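Side-chain contacts in glyoxalase family protein, putative (Bacillus anthracis, PDB 2QQZ), which is of unknown function but belongs to the glyoxalase/bleomycin resistance/dioxygenase superfamily, whose members often bind a metal ion or small ligand: residues Arg27-Tyr30 / Gly31-Gly35; Phe86-Glu89 / Leu90-Gln93. One frame throughout, in Å; residues are numbered along the deposited sequence. Where two conformers were deposited one is given.

Contacts 1 and 2 are turns of helices 23-33 and 83-92. The chain has two four-stranded mixed sheets, each of strand order 1-4-3-2. This is consistent with the paired beta-alpha-beta-beta-beta modules of the glyoxalase fold. The centres of the contacts lie about 12 Å apart, and the contacts touch directly. Leu90 CD2 of contact 2 lies 3.5 Å from Thr33 O and 4.1 Å from Ile34 CG2, both of contact 1. Phe86 CE1 approaches Ile34 O at 3.7 Å. Both contacts also reach Ile8 of the second subunit, so the seam between the helices lies beside the dimer interface.

Contact 1 of 2, residues Arg27-Tyr30 / Gly31-Gly35; sequences RAFY and GETIG
The Phe29 ring carries Ile34 CG2 over one face, nearer one edge of the ring than its centre. This is a CH-pi contact, with CG2 4.1 Å from the ring centroid and 22° off the ring normal. Tyr30 CD2 lies in plane at the edge of the same ring. In turn, Phe29 CD2 sits 3.8 Å above the centre of the Tyr30 ring. Phe29 CG is anti to the backbone N (chi1 178°), which carries the ring to Ile34 CG2. Ile34 CG1 stands between its own N and carbonyl carbon (chi1 83°) and comes within 3.2 Å of Tyr30 O, a tight fit.

The backbone here widens to a pi turn near the end of helix 23-33. Glu32 N hydrogen-bonds to Arg27 O, and Ile34 N hydrogen-bonds to Phe29 O at 2.9 Å. Both bonds join residues five apart. Ala28 O is gripped twice by Thr33. The backbone N and OG1 of Thr33 reach it from opposite faces of the carbonyl plane, with OG1 at 2.9 Å. Gly35 is the first residue to leave helical backbone angles, with positive phi.

Outside partners fix the side-chain ends. Arg27 NH2 forms a salt bridge with Glu38, and Tyr30 OH hydrogen-bonds to Asp113.

The chemistry divides by side. Aromatic and aliphatic groups meet on the buried side, while the Thr33 hydroxyl is turned back onto the helix and satisfied by a backbone carbonyl. The OG1 bond to Ala28 O should limit rotation about the Thr33 CA-CB bond.

Contact 2 of 2, residues Phe86-Glu89 / Leu90-Gln93; sequences FKQE and LIKQ
Phe86 meets Leu90 one helical turn on. Leu90 CG lies over one ring face, 4.2 Å above the plane and displaced from the ring centre. Leu90 CD1 makes an off-centre CH-pi contact, 29° from the ring normal and 3.8 Å from Phe86 CE2. With chi1 near 175° the Phe86 ring swings away from its own N and turns a face to Leu90. Phe121 meets the ring edge-to-face, and Tyr7 of the second subunit also packs on it.

Lys87 runs beside Ile91, with Lys87 CG 4.1 Å from Ile91 CD1. Its amine goes elsewhere, to a salt bridge with Asp99. Lys87 O accepts a hydrogen bond from Ile91 N at 3.0 Å. These are the last turns of helix 83-92. In this glyoxalase-type fold its buried side packs on strand 106-112, where Phe109 touches Phe86, Lys87 and Leu90.

Gln88 has two conformers. In the one given its amide comes alongside Ile91 CD1, a doubtful contact. The backbone O of Gln88 accepts from Lys92 N.

Glu89 and Lys92 run out together from the helix. The carboxylate meets the lysine's carbon chain, Glu89 OE1 to Lys92 CE at 3.6 Å. The charged atoms Glu89 OE1 and Lys92 NZ remain 4.9 Å apart.

Contact 1 of 2, residues Arg27-Tyr30 / Gly31-Gly35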
loop_
_atom_site.group_PDB
_atom_site.type_symbol
_atom_site.label_atom_id
_atom_site.label_comp_id
_atom_site.label_asym_id
_atom_site.label_seq_id
_atom_site.Cartn_x
_atom_site.Cartn_y
_atom_site.Cartn_z
ATOM N N ARG A 27 -5.398 -2.012 -17.214
ATOM C CA ARG A 27 -4.330 -1.612 -18.127
ATOM C C ARG A 27 -4.621 -0.233 -18.698
ATOM O O ARG A 27 -3.711 0.593 -18.785
ATOM C CB ARG A 27 -4.087 -2.661 -19.237
ATOM C CG ARG A 27 -3.732 -4.010 -18.645
ATOM C CD ARG A 27 -3.142 -5.036 -19.562
ATOM N NE ARG A 27 -4.077 -6.062 -19.953
ATOM C CZ ARG A 27 -3.996 -7.364 -19.662
ATOM N NH1 ARG A 27 -4.937 -8.156 -20.144
ATOM N NH2 ARG A 27 -3.001 -7.880 -18.930
ATOM N N ALA A 28 -5.878 0.035 -19.062
ATOM C CA ALA A 28 -6.219 1.356 -19.568
ATOM C C ALA A 28 -5.896 2.470 -18.543
ATOM O O ALA A 28 -5.398 3.549 -18.918
ATOM C CB ALA A 28 -7.690 1.412 -20.051
ATOM N N PHE A 29 -6.123 2.212 -17.255
ATOM C CA PHE A 29 -5.927 3.243 -16.272
ATOM C C PHE A 29 -4.499 3.263 -15.698
ATOM O O PHE A 29 -3.784 4.279 -15.847
ATOM C CB PHE A 29 -6.960 3.136 -15.148
ATOM C CG PHE A 29 -6.778 4.169 -14.063
ATOM C CD1 PHE A 29 -7.361 5.450 -14.185
ATOM C CD2 PHE A 29 -6.038 3.860 -12.927
ATOM C CE1 PHE A 29 -7.214 6.387 -13.162
ATOM C CE2 PHE A 29 -5.892 4.792 -11.897
ATOM C CZ PHE A 29 -6.481 6.060 -12.039
ATOM N N TYR A 30 -4.063 2.147 -15.109
ATOM C CA TYR A 30 -2.755 2.093 -14.476
ATOM C C TYR A 30 -1.606 2.221 -15.463
ATOM O O TYR A 30 -0.565 2.851 -15.160
ATOM C CB TYR A 30 -2.621 0.819 -13.610
ATOM C CG TYR A 30 -3.413 0.917 -12.346
ATOM C CD1 TYR A 30 -2.938 1.657 -11.242
ATOM C CD2 TYR A 30 -4.654 0.283 -12.244
ATOM C CE1 TYR A 30 -3.695 1.767 -10.073
ATOM C CE2 TYR A 30 -5.429 0.399 -11.080
ATOM C CZ TYR A 30 -4.938 1.151 -9.996
ATOM O OH TYR A 30 -5.666 1.247 -8.816
ATOM N N GLY A 31 -1.817 1.639 -16.645
ATOM C CA GLY A 31 -0.833 1.613 -17.686
ATOM C C GLY A 31 -0.941 2.839 -18.562
ATOM O O GLY A 31 -0.023 3.665 -18.573
ATOM N N GLU A 32 -2.032 2.978 -19.301
ATOM C CA GLU A 32 -2.103 4.083 -20.250
ATOM C C GLU A 32 -2.243 5.451 -19.561
ATOM O O GLU A 32 -1.416 6.351 -19.775
ATOM C CB GLU A 32 -3.183 3.863 -21.317
ATOM C CG GLU A 32 -2.726 3.016 -22.514
ATOM C CD GLU A 32 -1.465 3.547 -23.209
ATOM O OE1 GLU A 32 -1.491 4.617 -23.858
ATOM O OE2 GLU A 32 -0.436 2.862 -23.104
ATOM N N THR A 33 -3.247 5.582 -18.705
ATOM C CA THR A 33 -3.619 6.876 -18.172
ATOM C C THR A 33 -2.580 7.443 -17.228
ATOM O O THR A 33 -2.157 8.609 -17.374
ATOM C CB THR A 33 -4.969 6.788 -17.456
ATOM O OG1 THR A 33 -5.956 6.323 -18.397
ATOM C CG2 THR A 33 -5.395 8.178 -16.920
ATOM N N ILE A 34 -2.157 6.633 -16.262
ATOM C CA ILE A 34 -1.237 7.148 -15.294
ATOM C C ILE A 34 0.217 6.898 -15.717
ATOM O O ILE A 34 1.143 7.510 -15.206
ATOM C CB ILE A 34 -1.619 6.810 -13.806
ATOM C CG1 ILE A 34 -1.177 5.466 -13.394
ATOM C CG2 ILE A 34 -3.097 7.080 -13.428
ATOM C CD1 ILE A 34 0.007 5.700 -12.490
ATOM N N GLY A 35 0.375 6.019 -16.697
ATOM C CA GLY A 35 1.647 5.764 -17.339
ATOM C C GLY A 35 2.572 4.730 -16.706
ATOM O O GLY A 35 3.754 4.767 -16.974
#

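Contact 2 of 2, residues Phe86-Glu89 / Leu90-Gln93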
loop_
_atom_site.group_PDB
_atom_site.type_symbol
_atom_site.label_atom_id
_atom_site.label_comp_id
_atom_site.label_asym_id
_atom_site.label_seq_id
_atom_site.Cartn_x
_atom_site.Cartn_y
_atom_site.Cartn_z
ATOM N N PHE A 86 1.908 16.447 -13.887
ATOM C CA PHE A 86 1.245 15.136 -13.894
ATOM C C PHE A 86 -0.253 15.321 -13.755
ATOM O O PHE A 86 -1.018 14.743 -14.533
ATOM C CB PHE A 86 1.778 14.292 -12.760
ATOM C CG PHE A 86 1.095 12.966 -12.591
ATOM C CD1 PHE A 86 1.182 11.993 -13.586
ATOM C CD2 PHE A 86 0.448 12.661 -11.392
ATOM C CE1 PHE A 86 0.606 10.742 -13.415
ATOM C CE2 PHE A 86 -0.120 11.425 -11.206
ATOM C CZ PHE A 86 -0.033 10.457 -12.227
ATOM N N LYS A 87 -0.665 16.119 -12.769
ATOM C CA LYS A 87 -2.080 16.396 -12.521
ATOM C C LYS A 87 -2.816 16.993 -13.750
ATOM O O LYS A 87 -3.930 16.542 -14.072
ATOM C CB LYS A 87 -2.250 17.340 -11.329
ATOM C CG LYS A 87 -3.738 17.515 -10.910
ATOM C CD LYS A 87 -3.826 18.164 -9.551
ATOM C CE LYS A 87 -4.015 19.629 -9.699
ATOM N NZ LYS A 87 -4.427 20.220 -8.400
ATOM N N GLN A 88 -2.222 17.970 -14.423
ATOM C CA GLN A 88 -2.850 18.507 -15.625
ATOM C C GLN A 88 -2.891 17.511 -16.783
ATOM O O GLN A 88 -3.757 17.626 -17.647
ATOM C CB GLN A 88 -2.203 19.823 -16.080
ATOM C CG GLN A 88 -2.544 21.010 -15.204
ATOM C CD GLN A 88 -4.026 21.126 -14.879
ATOM O OE1 GLN A 88 -4.895 21.004 -15.753
ATOM N NE2 GLN A 88 -4.318 21.384 -13.615
ATOM N N GLU A 89 -1.967 16.544 -16.814
ATOM C CA GLU A 89 -2.048 15.466 -17.817
ATOM C C GLU A 89 -3.224 14.507 -17.529
ATOM O O GLU A 89 -3.830 13.952 -18.463
ATOM C CB GLU A 89 -0.747 14.668 -17.935
ATOM C CG GLU A 89 0.415 15.403 -18.526
ATOM C CD GLU A 89 0.056 16.182 -19.799
ATOM O OE1 GLU A 89 -0.215 15.530 -20.825
ATOM O OE2 GLU A 89 0.041 17.437 -19.763
ATOM N N LEU A 90 -3.544 14.308 -16.255
ATOM C CA LEU A 90 -4.686 13.489 -15.895
ATOM C C LEU A 90 -5.994 14.221 -16.201
ATOM O O LEU A 90 -6.925 13.644 -16.753
ATOM C CB LEU A 90 -4.630 13.042 -14.422
ATOM C CG LEU A 90 -3.461 12.138 -13.986
ATOM C CD1 LEU A 90 -3.655 11.701 -12.534
ATOM C CD2 LEU A 90 -3.206 10.918 -14.896
ATOM N N ILE A 91 -6.066 15.495 -15.850
ATOM C CA ILE A 91 -7.239 16.301 -16.159
ATOM C C ILE A 91 -7.449 16.299 -17.702
ATOM O O ILE A 91 -8.524 15.955 -18.180
ATOM C CB ILE A 91 -7.106 17.713 -15.565
ATOM C CG1 ILE A 91 -7.285 17.655 -14.041
ATOM C CG2 ILE A 91 -8.109 18.684 -16.219
ATOM C CD1 ILE A 91 -6.796 18.893 -13.329
ATOM N N LYS A 92 -6.399 16.583 -18.471
ATOM C CA LYS A 92 -6.472 16.499 -19.951
ATOM C C LYS A 92 -7.211 15.227 -20.437
ATOM O O LYS A 92 -7.964 15.268 -21.411
ATOM C CB LYS A 92 -5.070 16.531 -20.554
ATOM C CG LYS A 92 -4.857 17.553 -21.614
ATOM C CD LYS A 92 -3.346 17.738 -21.858
ATOM C CE LYS A 92 -2.814 16.784 -22.951
ATOM N NZ LYS A 92 -3.143 17.277 -24.364
ATOM N N GLN A 93 -6.993 14.109 -19.748
ATOM C CA GLN A 93 -7.598 12.826 -20.112
ATOM C C GLN A 93 -8.977 12.571 -19.459
ATOM O O GLN A 93 -9.485 11.446 -19.469
ATOM C CB GLN A 93 -6.632 11.675 -19.749
ATOM C CG GLN A 93 -5.275 11.741 -20.436
ATOM C CD GLN A 93 -4.307 10.724 -19.867
ATOM O OE1 GLN A 93 -3.399 11.068 -19.101
ATOM N NE2 GLN A 93 -4.510 9.448 -20.215
#